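Local coordinates for protein GAF (Saccharomyces cerevisiae, PDB 1F5M) that catalyses the thioredoxin-dependent reduction of the R-enantiomer of free methionine sulfoxide to methionine, using a GAF domain, and helps protect yeast against oxidative stress, at residues A10-Y15 with L29-G34; E23-L28 with K163-K168; D37-V40 with C44-S47; H55-L60 with E156-V161. All blocks are in the same frame, centred on the assembly; numbering follows the deposited sequence.

Contact 1 (A10-Y15 with L29-G34); sequences ADHVNY and LLSYEG
With CG of H12 turned anti to its own carbonyl carbon (chi1 -75°) and OG of S31 set the same way on its helix, the hydroxyl is brought to the ND1 edge of the imidazole. H12 ND1 and S31 OG are 2.8 Å apart, with OG close to the ring plane, and at 154° the hydrogen bond is fairly straight. The CB of S31 lies 3.2 Å from H12 ND1, so the serine presents its methylene as well as its oxygen to the ring. The backbones are also closest here, 6.3 Å between the CA atoms of H12 and S31. A water completes a small ring of polar contacts, giving a hydrogen bond to H12 O at 2.7 Å and bonding to S31 OG at 2.8 Å. The segment 10-15, a 3-10 turn running into a loop, is thereby fastened to helix 21-36, the first helix of this GAF-fold chain; S31 OG is also hydrogen-bonded to Q27 O, one turn earlier on its own helix. A leucine replacing H12 would probably leave S31 OG without its imidazole partner and the turn tied to the helix at this point chiefly through water. Within the turn, N14 ND2 donates to D11 OD1 at 2.9 Å and 165°; D11 OD1 lies in the amide plane of N14, while the donor meets the carboxylate on its anti side, tilted out of its plane. K88 of the second subunit takes up the other end of that amide, N14 OD1, while H12 packs on V89 of the same neighbouring chain.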
loop_
_atom_site.group_PDB
_atom_site.type_symbol
_atom_site.label_atom_id
_atom_site.label_comp_id
_atom_site.label_asym_id
_atom_site.label_seq_id
_atom_site.Cartn_x
_atom_site.Cartn_y
_atom_site.Cartn_z
ATOM N N ALA B 10 -3.840 1.919 13.892
ATOM C CA ALA B 10 -2.791 0.910 13.804
ATOM C C ALA B 10 -3.032 -0.352 14.661
ATOM O O ALA B 10 -2.505 -1.433 14.358
ATOM C CB ALA B 10 -1.457 1.552 14.162
ATOM N N ASP B 11 -3.866 -0.225 15.695
ATOM C CA ASP B 11 -4.142 -1.328 16.601
ATOM C C ASP B 11 -4.864 -2.514 15.999
ATOM O O ASP B 11 -4.908 -3.582 16.581
ATOM C CB ASP B 11 -4.882 -0.826 17.846
ATOM C CG ASP B 11 -3.992 0.034 18.744
ATOM O OD1 ASP B 11 -2.816 -0.334 18.998
ATOM O OD2 ASP B 11 -4.467 1.074 19.210
ATOM N N HIS B 12 -5.438 -2.344 14.825
ATOM C CA HIS B 12 -6.082 -3.472 14.189
ATOM C C HIS B 12 -5.054 -4.513 13.814
ATOM O O HIS B 12 -5.374 -5.676 13.524
ATOM C CB HIS B 12 -6.780 -3.013 12.920
ATOM C CG HIS B 12 -8.043 -2.276 13.185
ATOM N ND1 HIS B 12 -9.220 -2.913 13.518
ATOM C CD2 HIS B 12 -8.307 -0.950 13.204
ATOM C CE1 HIS B 12 -10.157 -2.010 13.719
ATOM N NE2 HIS B 12 -9.628 -0.812 13.536
ATOM N N VAL B 13 -3.801 -4.094 13.819
ATOM C CA VAL B 13 -2.719 -4.961 13.412
ATOM C C VAL B 13 -1.792 -5.248 14.602
ATOM O O VAL B 13 -0.714 -5.827 14.456
ATOM C CB VAL B 13 -2.027 -4.249 12.191
ATOM C CG1 VAL B 13 -0.560 -4.319 12.273
ATOM C CG2 VAL B 13 -2.595 -4.802 10.887
ATOM N N ASN B 14 -2.233 -4.849 15.797
ATOM C CA ASN B 14 -1.445 -5.074 17.004
ATOM C C ASN B 14 -2.168 -6.097 17.859
ATOM O O ASN B 14 -3.131 -5.763 18.559
ATOM C CB ASN B 14 -1.277 -3.774 17.819
ATOM C CG ASN B 14 -0.413 -2.738 17.109
ATOM O OD1 ASN B 14 0.560 -3.080 16.424
ATOM N ND2 ASN B 14 -0.729 -1.472 17.308
ATOM N N TYR B 15 -1.742 -7.346 17.770
ATOM C CA TYR B 15 -2.326 -8.407 18.579
ATOM C C TYR B 15 -1.274 -9.481 18.751
ATOM O O TYR B 15 -0.293 -9.517 18.011
ATOM C CB TYR B 15 -3.566 -8.970 17.918
ATOM C CG TYR B 15 -3.379 -9.251 16.460
ATOM C CD1 TYR B 15 -2.851 -10.467 16.019
ATOM C CD2 TYR B 15 -3.751 -8.300 15.506
ATOM C CE1 TYR B 15 -2.704 -10.724 14.660
ATOM C CE2 TYR B 15 -3.603 -8.547 14.152
ATOM C CZ TYR B 15 -3.080 -9.751 13.740
ATOM O OH TYR B 15 -2.890 -9.933 12.412
ATOM N N LEU B 29 -11.456 -10.149 9.380
ATOM C CA LEU B 29 -12.737 -9.876 8.698
ATOM C C LEU B 29 -13.509 -8.794 9.464
ATOM O O LEU B 29 -14.094 -7.880 8.839
ATOM C CB LEU B 29 -13.578 -11.160 8.594
ATOM C CG LEU B 29 -13.028 -12.293 7.690
ATOM C CD1 LEU B 29 -13.991 -13.469 7.761
ATOM C CD2 LEU B 29 -12.822 -11.834 6.211
ATOM N N LEU B 30 -13.501 -8.878 10.807
ATOM C CA LEU B 30 -14.199 -7.887 11.649
ATOM C C LEU B 30 -13.514 -6.517 11.546
ATOM O O LEU B 30 -14.188 -5.501 11.490
ATOM C CB LEU B 30 -14.227 -8.329 13.110
ATOM C CG LEU B 30 -15.085 -9.579 13.348
ATOM C CD1 LEU B 30 -15.028 -9.984 14.815
ATOM C CD2 LEU B 30 -16.524 -9.274 12.914
ATOM N N SER B 31 -12.181 -6.486 11.532
ATOM C CA SER B 31 -11.480 -5.204 11.393
ATOM C C SER B 31 -11.769 -4.600 10.004
ATOM O O SER B 31 -11.983 -3.413 9.871
ATOM C CB SER B 31 -9.965 -5.381 11.549
ATOM O OG SER B 31 -9.565 -5.648 12.894
ATOM N N TYR B 32 -11.748 -5.407 8.953
ATOM C CA TYR B 32 -11.996 -4.859 7.634
ATOM C C TYR B 32 -13.383 -4.223 7.585
ATOM O O TYR B 32 -13.571 -3.152 7.015
ATOM C CB TYR B 32 -11.888 -5.937 6.552
ATOM C CG TYR B 32 -12.293 -5.396 5.212
ATOM C CD1 TYR B 32 -11.388 -4.689 4.447
ATOM C CD2 TYR B 32 -13.626 -5.453 4.791
ATOM C CE1 TYR B 32 -11.766 -4.043 3.314
ATOM C CE2 TYR B 32 -14.033 -4.790 3.638
ATOM C CZ TYR B 32 -13.076 -4.079 2.912
ATOM O OH TYR B 32 -13.424 -3.359 1.820
ATOM N N GLU B 33 -14.362 -4.894 8.178
ATOM C CA GLU B 33 -15.733 -4.399 8.210
ATOM C C GLU B 33 -15.802 -3.055 8.959
ATOM O O GLU B 33 -16.392 -2.091 8.490
ATOM C CB GLU B 33 -16.596 -5.460 8.899
ATOM C CG GLU B 33 -18.065 -5.105 9.153
ATOM C CD GLU B 33 -18.804 -6.281 9.819
ATOM O OE1 GLU B 33 -18.754 -7.409 9.237
ATOM O OE2 GLU B 33 -19.407 -6.073 10.905
ATOM N N GLY B 34 -15.194 -2.986 10.122
ATOM C CA GLY B 34 -15.229 -1.741 10.848
ATOM C C GLY B 34 -14.440 -0.621 10.169
ATOM O O GLY B 34 -14.843 0.536 10.247
HETATM O O HOH W 1 -7.451 -7.427 13.283
#

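Contact 2 (E23-L28 with K163-K168)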
loop_
_atom_site.group_PDB
_atom_site.type_symbol
_atom_site.label_atom_id
_atom_site.label_comp_id
_atom_site.label_asym_id
_atom_site.label_seq_id
_atom_site.Cartn_x
_atom_site.Cartn_y
_atom_site.Cartn_z
ATOM N N GLU B 23 -8.808 -17.453 14.938
ATOM C CA GLU B 23 -9.054 -16.188 15.663
ATOM C C GLU B 23 -8.521 -14.989 14.883
ATOM O O GLU B 23 -9.192 -13.958 14.756
ATOM C CB GLU B 23 -8.343 -16.167 17.024
ATOM C CG GLU B 23 -8.860 -17.118 18.072
ATOM C CD GLU B 23 -8.209 -16.864 19.433
ATOM O OE1 GLU B 23 -6.959 -16.968 19.533
ATOM O OE2 GLU B 23 -8.950 -16.554 20.405
ATOM N N ILE B 24 -7.281 -15.121 14.409
ATOM C CA ILE B 24 -6.616 -14.067 13.666
ATOM C C ILE B 24 -7.376 -13.696 12.389
ATOM O O ILE B 24 -7.580 -12.528 12.082
ATOM C CB ILE B 24 -5.169 -14.502 13.325
ATOM C CG1 ILE B 24 -4.367 -14.629 14.622
ATOM C CG2 ILE B 24 -4.523 -13.516 12.365
ATOM C CD1 ILE B 24 -2.930 -15.027 14.400
ATOM N N LEU B 25 -7.826 -14.683 11.649
ATOM C CA LEU B 25 -8.524 -14.387 10.411
ATOM C C LEU B 25 -9.927 -13.868 10.670
ATOM O O LEU B 25 -10.466 -13.034 9.901
ATOM C CB LEU B 25 -8.562 -15.648 9.530
ATOM C CG LEU B 25 -7.170 -16.221 9.202
ATOM C CD1 LEU B 25 -7.285 -17.396 8.239
ATOM C CD2 LEU B 25 -6.318 -15.131 8.600
ATOM N N GLU B 26 -10.545 -14.351 11.739
ATOM C CA GLU B 26 -11.880 -13.877 12.018
ATOM C C GLU B 26 -11.778 -12.420 12.462
ATOM O O GLU B 26 -12.623 -11.602 12.121
ATOM C CB GLU B 26 -12.557 -14.739 13.100
ATOM C CG GLU B 26 -14.023 -14.373 13.278
ATOM C CD GLU B 26 -14.728 -14.047 11.934
ATOM O OE1 GLU B 26 -14.846 -14.991 11.060
ATOM O OE2 GLU B 26 -15.149 -12.845 11.779
ATOM N N GLN B 27 -10.730 -12.101 13.207
ATOM C CA GLN B 27 -10.514 -10.725 13.663
ATOM C C GLN B 27 -10.222 -9.809 12.497
ATOM O O GLN B 27 -10.496 -8.611 12.557
ATOM C CB GLN B 27 -9.325 -10.641 14.618
ATOM C CG GLN B 27 -9.720 -10.571 16.082
ATOM C CD GLN B 27 -8.521 -10.690 17.017
ATOM O OE1 GLN B 27 -7.480 -10.026 16.816
ATOM N NE2 GLN B 27 -8.658 -11.538 18.059
ATOM N N LEU B 28 -9.611 -10.360 11.455
ATOM C CA LEU B 28 -9.282 -9.543 10.297
ATOM C C LEU B 28 -10.566 -9.179 9.586
ATOM O O LEU B 28 -10.754 -8.023 9.230
ATOM C CB LEU B 28 -8.332 -10.281 9.336
ATOM C CG LEU B 28 -7.875 -9.499 8.100
ATOM C CD1 LEU B 28 -6.555 -10.015 7.679
ATOM C CD2 LEU B 28 -8.872 -9.613 6.951
ATOM N N LYS B 163 -7.876 -19.788 1.444
ATOM C CA LYS B 163 -8.832 -19.529 0.372
ATOM C C LYS B 163 -10.205 -19.209 0.934
ATOM O O LYS B 163 -10.931 -18.330 0.413
ATOM C CB LYS B 163 -8.981 -20.766 -0.531
ATOM C CG LYS B 163 -10.179 -20.605 -1.549
ATOM C CD LYS B 163 -10.431 -21.887 -2.372
ATOM C CE LYS B 163 -11.755 -21.791 -3.138
ATOM N NZ LYS B 163 -11.908 -23.012 -3.963
ATOM N N GLU B 164 -10.594 -19.971 1.960
ATOM C CA GLU B 164 -11.902 -19.807 2.542
ATOM C C GLU B 164 -12.009 -18.412 3.147
ATOM O O GLU B 164 -12.989 -17.702 2.866
ATOM C CB GLU B 164 -12.169 -20.864 3.619
ATOM C CG GLU B 164 -13.578 -20.810 4.162
ATOM C CD GLU B 164 -13.936 -22.018 5.008
ATOM O OE1 GLU B 164 -15.048 -22.518 4.803
ATOM O OE2 GLU B 164 -13.123 -22.475 5.866
ATOM N N PHE B 165 -11.039 -18.016 3.959
ATOM C CA PHE B 165 -11.097 -16.670 4.551
ATOM C C PHE B 165 -10.904 -15.563 3.528
ATOM O O PHE B 165 -11.545 -14.501 3.628
ATOM C CB PHE B 165 -10.081 -16.494 5.696
ATOM C CG PHE B 165 -10.612 -16.956 7.066
ATOM C CD1 PHE B 165 -10.226 -18.198 7.619
ATOM C CD2 PHE B 165 -11.530 -16.163 7.788
ATOM C CE1 PHE B 165 -10.740 -18.648 8.863
ATOM C CE2 PHE B 165 -12.068 -16.598 9.051
ATOM C CZ PHE B 165 -11.669 -17.840 9.589
ATOM N N LEU B 166 -10.040 -15.766 2.536
ATOM C CA LEU B 166 -9.840 -14.678 1.585
ATOM C C LEU B 166 -11.049 -14.527 0.673
ATOM O O LEU B 166 -11.307 -13.423 0.178
ATOM C CB LEU B 166 -8.585 -14.882 0.756
ATOM C CG LEU B 166 -7.281 -14.788 1.526
ATOM C CD1 LEU B 166 -6.112 -15.209 0.600
ATOM C CD2 LEU B 166 -7.061 -13.369 1.998
ATOM N N GLU B 167 -11.787 -15.613 0.415
ATOM C CA GLU B 167 -12.963 -15.466 -0.438
ATOM C C GLU B 167 -14.052 -14.754 0.351
ATOM O O GLU B 167 -14.891 -14.114 -0.245
ATOM C CB GLU B 167 -13.462 -16.826 -0.992
ATOM C CG GLU B 167 -12.498 -17.376 -2.061
ATOM C CD GLU B 167 -13.057 -18.518 -2.899
ATOM O OE1 GLU B 167 -14.004 -19.188 -2.434
ATOM O OE2 GLU B 167 -12.534 -18.748 -4.027
ATOM N N LYS B 168 -14.051 -14.848 1.679
ATOM C CA LYS B 168 -15.066 -14.141 2.464
ATOM C C LYS B 168 -14.709 -12.652 2.415
ATOM O O LYS B 168 -15.587 -11.786 2.290
ATOM C CB LYS B 168 -15.031 -14.552 3.917
ATOM C CG LYS B 168 -15.712 -15.883 4.221
ATOM C CD LYS B 168 -15.371 -16.338 5.659
ATOM C CE LYS B 168 -16.068 -17.665 5.965
ATOM N NZ LYS B 168 -15.695 -18.220 7.293
HETATM O O HOH W 2 -17.051 -16.465 8.840
#
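Two helical segments face each other here, 23-28 from helix 21-36 and 163-168 from helix 160-176, and their backbones come nearest at L25 and F165, whose CA atoms are 6.8 Å apart. Both residues direct their CB toward the opposite helix, and together they account for most of the 182 Å² buried. CB of L25 stands over the face of the F165 ring, 3.3 Å from its centroid and only 8° off the ring normal, a CH-pi contact centred on the ring. The leucine's CG follows at 4.0 Å from F165 CD1. E26 reaches the same ring from another direction: its OE1 lies at the edge, near the ring plane, 3.8 Å from F165 CE2. The carboxylate gets there because E26 CG stands anti to the backbone N (chi1 -173°) and the chain then bends at chi2; its plane is turned 54° from that of the ring. Toward the outer side, a water accepts from K168 NZ at 2.7 Å and gives E26 OE1 a weak bond, bridging opposite charges that are 5.0 Å apart. L29 and E22 add to the packing around F165, while L166 turns to I133 and V135 of strand 131-138. The arrangement is helix-on-helix packing between the chain's first and last helices, on the side of the antiparallel sheet where helices 21-36, 42-59 and 160-176 gather, as in the GAF fold.

Contact 3 (D37-V40 with C44-S47)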
loop_
_atom_site.group_PDB
_atom_site.type_symbol
_atom_site.label_atom_id
_atom_site.label_comp_id
_atom_site.label_asym_id
_atom_site.label_seq_id
_atom_site.Cartn_x
_atom_site.Cartn_y
_atom_site.Cartn_z
ATOM N N ASP B 37 -16.525 0.541 6.861
ATOM C CA ASP B 37 -17.903 0.989 6.997
ATOM C C ASP B 37 -18.129 2.412 6.540
ATOM O O ASP B 37 -19.078 2.683 5.791
ATOM C CB ASP B 37 -18.394 0.884 8.435
ATOM C CG ASP B 37 -19.822 1.432 8.585
ATOM O OD1 ASP B 37 -20.719 0.947 7.848
ATOM O OD2 ASP B 37 -20.037 2.358 9.409
ATOM N N GLY B 38 -17.251 3.306 6.980
ATOM C CA GLY B 38 -17.383 4.711 6.655
ATOM C C GLY B 38 -17.243 5.264 5.241
ATOM O O GLY B 38 -17.552 6.441 5.043
ATOM N N GLN B 39 -16.759 4.486 4.269
ATOM C CA GLN B 39 -16.625 5.009 2.907
ATOM C C GLN B 39 -16.532 3.881 1.913
ATOM O O GLN B 39 -16.109 2.770 2.259
ATOM C CB GLN B 39 -15.410 5.959 2.756
ATOM C CG GLN B 39 -14.018 5.370 3.079
ATOM C CD GLN B 39 -13.927 4.812 4.485
ATOM O OE1 GLN B 39 -13.822 3.586 4.680
ATOM N NE2 GLN B 39 -13.971 5.686 5.477
ATOM N N VAL B 40 -16.969 4.158 0.684
ATOM C CA VAL B 40 -16.920 3.151 -0.358
ATOM C C VAL B 40 -15.637 3.315 -1.166
ATOM O O VAL B 40 -15.335 2.481 -2.003
ATOM C CB VAL B 40 -18.162 3.230 -1.308
ATOM C CG1 VAL B 40 -19.470 3.161 -0.472
ATOM C CG2 VAL B 40 -18.121 4.515 -2.149
ATOM N N CYS B 44 -8.886 3.534 -0.448
ATOM C CA CYS B 44 -8.735 3.594 0.992
ATOM C C CYS B 44 -8.965 2.224 1.628
ATOM O O CYS B 44 -8.200 1.781 2.508
ATOM C CB CYS B 44 -9.739 4.607 1.549
ATOM S SG CYS B 44 -10.186 4.449 3.275
ATOM N N ASN B 45 -10.045 1.590 1.200
ATOM C CA ASN B 45 -10.427 0.301 1.733
ATOM C C ASN B 45 -9.428 -0.801 1.380
ATOM O O ASN B 45 -9.102 -1.611 2.242
ATOM C CB ASN B 45 -11.835 -0.064 1.269
ATOM C CG ASN B 45 -12.913 0.828 1.904
ATOM O OD1 ASN B 45 -12.709 1.389 2.972
ATOM N ND2 ASN B 45 -14.063 0.955 1.237
ATOM N N LEU B 46 -8.924 -0.844 0.142
ATOM C CA LEU B 46 -7.938 -1.887 -0.159
ATOM C C LEU B 46 -6.599 -1.576 0.439
ATOM O O LEU B 46 -5.836 -2.482 0.702
ATOM C CB LEU B 46 -7.753 -2.117 -1.672
ATOM C CG LEU B 46 -8.955 -2.663 -2.413
ATOM C CD1 LEU B 46 -8.546 -3.215 -3.778
ATOM C CD2 LEU B 46 -9.611 -3.722 -1.554
ATOM N N SER B 47 -6.273 -0.297 0.674
ATOM C CA SER B 47 -4.987 -0.019 1.276
ATOM C C SER B 47 -4.949 -0.543 2.698
ATOM O O SER B 47 -3.960 -1.113 3.091
ATOM C CB SER B 47 -4.710 1.488 1.276
ATOM O OG SER B 47 -4.521 1.915 -0.064
#
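N45 ND2 reaches from the first turn of helix 42-59 to Q39 O, and this hydrogen bond is the firm centre of the contact: 2.9 Å long, with an N-H...O angle of 174°. The acceptor lies almost in the amide plane of N45, whereas the donor is tilted 34° from the carbonyl plane of Q39. N45 CG stands beside its backbone N (chi1 -69°), which directs the amide back at the loop. Packing on this side is close, and N45 is buried, with Y32 and S36 of helix 21-36 against its side chain. The Q39 side chain folds back toward the helix through a bend at chi2, and its CG rests 3.9 Å from C44 SG. The solvent side is looser: V40 points its CB away from the helix, its side chain stays clear of segment 44-47, and it contributes mainly its backbone, with its C 3.7 Å from N45 ND2. That exposed edge is nevertheless joined to the chain's C-terminal end by backbone bonding between V40 and V178. Q92 of the second subunit packs on both Q39 and C44. A leucine in place of N45 would probably leave Q39 O without this donor and the loop less firmly fixed to the helix. A buried amide giving a nearly straight N-H to a loop carbonyl thus probably helps fix the link between helices 21-36 and 42-59.

Contact 4 (H55-L60 with E156-V161)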
loop_
_atom_site.group_PDB
_atom_site.type_symbol
_atom_site.label_atom_id
_atom_site.label_comp_id
_atom_site.label_asym_id
_atom_site.label_seq_id
_atom_site.Cartn_x
_atom_site.Cartn_y
_atom_site.Cartn_z
ATOM N N HIS B 55 -0.008 -8.176 8.064
ATOM C CA HIS B 55 0.250 -8.435 9.463
ATOM C C HIS B 55 -0.329 -9.743 9.970
ATOM O O HIS B 55 0.279 -10.382 10.832
ATOM C CB HIS B 55 -0.236 -7.258 10.293
ATOM C CG HIS B 55 0.585 -6.021 10.079
ATOM N ND1 HIS B 55 1.811 -5.821 10.695
ATOM C CD2 HIS B 55 0.425 -4.994 9.216
ATOM C CE1 HIS B 55 2.370 -4.727 10.210
ATOM N NE2 HIS B 55 1.549 -4.210 9.303
ATOM N N ALA B 56 -1.495 -10.123 9.483
ATOM C CA ALA B 56 -2.074 -11.413 9.891
ATOM C C ALA B 56 -1.115 -12.550 9.520
ATOM O O ALA B 56 -0.788 -13.425 10.355
ATOM C CB ALA B 56 -3.410 -11.657 9.207
ATOM N N TYR B 57 -0.670 -12.568 8.272
ATOM C CA TYR B 57 0.225 -13.649 7.879
ATOM C C TYR B 57 1.572 -13.604 8.564
ATOM O O TYR B 57 2.171 -14.657 8.801
ATOM C CB TYR B 57 0.386 -13.708 6.355
ATOM C CG TYR B 57 -0.788 -14.436 5.767
ATOM C CD1 TYR B 57 -1.949 -13.749 5.428
ATOM C CD2 TYR B 57 -0.805 -15.841 5.725
ATOM C CE1 TYR B 57 -3.114 -14.431 5.082
ATOM C CE2 TYR B 57 -1.964 -16.532 5.380
ATOM C CZ TYR B 57 -3.115 -15.823 5.068
ATOM O OH TYR B 57 -4.306 -16.462 4.826
ATOM N N LYS B 58 2.046 -12.404 8.913
ATOM C CA LYS B 58 3.329 -12.294 9.593
ATOM C C LYS B 58 3.182 -12.938 10.958
ATOM O O LYS B 58 4.087 -13.635 11.411
ATOM C CB LYS B 58 3.763 -10.807 9.777
ATOM C CG LYS B 58 4.569 -10.224 8.591
ATOM C CD LYS B 58 5.711 -11.179 8.227
ATOM C CE LYS B 58 6.666 -10.686 7.132
ATOM N NZ LYS B 58 7.433 -11.863 6.469
ATOM N N SER B 59 2.047 -12.712 11.624
ATOM C CA SER B 59 1.874 -13.277 12.955
ATOM C C SER B 59 1.604 -14.778 12.896
ATOM O O SER B 59 1.941 -15.481 13.844
ATOM C CB SER B 59 0.782 -12.542 13.738
ATOM O OG SER B 59 -0.489 -12.935 13.320
ATOM N N LEU B 60 1.032 -15.268 11.794
ATOM C CA LEU B 60 0.795 -16.723 11.623
ATOM C C LEU B 60 2.119 -17.394 11.273
ATOM O O LEU B 60 2.184 -18.609 11.006
ATOM C CB LEU B 60 -0.181 -16.996 10.479
ATOM C CG LEU B 60 -1.687 -17.137 10.717
ATOM C CD1 LEU B 60 -2.032 -17.099 12.178
ATOM C CD2 LEU B 60 -2.396 -16.067 9.958
ATOM N N GLU B 156 4.826 -24.031 -0.760
ATOM C CA GLU B 156 3.712 -24.520 0.044
ATOM C C GLU B 156 3.308 -23.614 1.202
ATOM O O GLU B 156 3.034 -24.075 2.319
ATOM C CB GLU B 156 4.063 -25.918 0.591
ATOM C CG GLU B 156 4.308 -26.998 -0.484
ATOM C CD GLU B 156 5.303 -28.103 -0.027
ATOM O OE1 GLU B 156 5.847 -28.832 -0.899
ATOM O OE2 GLU B 156 5.551 -28.258 1.201
ATOM N N GLY B 157 3.248 -22.324 0.969
ATOM C CA GLY B 157 2.869 -21.474 2.089
ATOM C C GLY B 157 1.376 -21.335 2.372
ATOM O O GLY B 157 1.023 -20.899 3.453
ATOM N N PHE B 158 0.512 -21.736 1.434
ATOM C CA PHE B 158 -0.956 -21.579 1.567
ATOM C C PHE B 158 -1.816 -22.841 1.399
ATOM O O PHE B 158 -1.410 -23.801 0.733
ATOM C CB PHE B 158 -1.433 -20.537 0.565
ATOM C CG PHE B 158 -0.654 -19.276 0.609
ATOM C CD1 PHE B 158 0.344 -19.021 -0.328
ATOM C CD2 PHE B 158 -0.885 -18.346 1.620
ATOM C CE1 PHE B 158 1.121 -17.840 -0.267
ATOM C CE2 PHE B 158 -0.127 -17.171 1.709
ATOM C CZ PHE B 158 0.886 -16.912 0.759
ATOM N N ASP B 159 -3.029 -22.816 1.965
ATOM C CA ASP B 159 -3.916 -23.973 1.870
ATOM C C ASP B 159 -5.369 -23.492 1.742
ATOM O O ASP B 159 -5.630 -22.276 1.683
ATOM C CB ASP B 159 -3.735 -24.863 3.099
ATOM C CG ASP B 159 -4.083 -24.151 4.392
ATOM O OD1 ASP B 159 -3.416 -24.398 5.425
ATOM O OD2 ASP B 159 -5.032 -23.368 4.386
ATOM N N HIS B 160 -6.320 -24.409 1.717
ATOM C CA HIS B 160 -7.709 -23.986 1.536
ATOM C C HIS B 160 -8.397 -23.213 2.672
ATOM O O HIS B 160 -9.508 -22.722 2.477
ATOM C CB HIS B 160 -8.563 -25.170 1.090
ATOM C CG HIS B 160 -8.308 -25.552 -0.330
ATOM N ND1 HIS B 160 -7.178 -26.229 -0.721
ATOM C CD2 HIS B 160 -8.970 -25.236 -1.468
ATOM C CE1 HIS B 160 -7.148 -26.311 -2.041
ATOM N NE2 HIS B 160 -8.226 -25.713 -2.516
ATOM N N VAL B 161 -7.775 -23.132 3.851
ATOM C CA VAL B 161 -8.338 -22.317 4.922
ATOM C C VAL B 161 -8.048 -20.858 4.510
ATOM O O VAL B 161 -8.837 -19.966 4.775
ATOM C CB VAL B 161 -7.635 -22.565 6.291
ATOM C CG1 VAL B 161 -7.676 -21.255 7.169
ATOM C CG2 VAL B 161 -8.331 -23.706 7.027
#
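The rings of Y57 and F158 meet as an offset edge-to-face pair, the edge of F158 turned toward the face of Y57. Their planes are 68° apart and their centroids 6.0 Å, so the phenyl edge is displaced from the middle of the tyrosine face. The nearest atoms are CE2 of each ring, 4.2 Å apart, a loose touch consistent with the 72 Å² buried. Y57 aims its CB toward the other segment, its CG lying beside the backbone N (chi1 -81°), whereas F158 leaves its backbone to one side and only its ring end comes nearer. Strand 144-152 packs against the pair: I150 touches both rings, and C152 also packs on F158. The polar end of Y57 is held by D162, which lies just past segment 156-161 and is hydrogen-bonded through OD1 to Y57 OH. At the turn into helix 160-176, D159 OD2 accepts from V161 N at 2.8 Å, the bond angle 142°. D159 is the N-cap residue and this is its capping bond, here at the start of the last helix of the GAF fold, and the aromatic pair beside it joins the C-terminal end of helix 42-59 to the loop that leads from the sheet into that helix.

Overall arrangement
Contacts 1 and 2 share helix 21-36, their centres 12 Å apart, and L29 joins them, its CD1 3.6 Å from F165 CD2. Contact 4 lies closest to contact 2, 10 Å between centres, with I24 and L28 packing on A56; both use helix 160-176. Y32 of contact 1 reaches N45 of contact 3, OH to CB 3.7 Å. Contacts 3 and 4 sit near the two ends of helix 42-59, about 23 Å between centres and on opposite sides of the chain's centre. Contacts 1 and 3, and contact 4 through H55 alone, meet the second subunit. The disulfide seen here, C91 to C125, belongs to none of the four, which lie among helices 21-36, 42-59 and 160-176 and the segments leading to them.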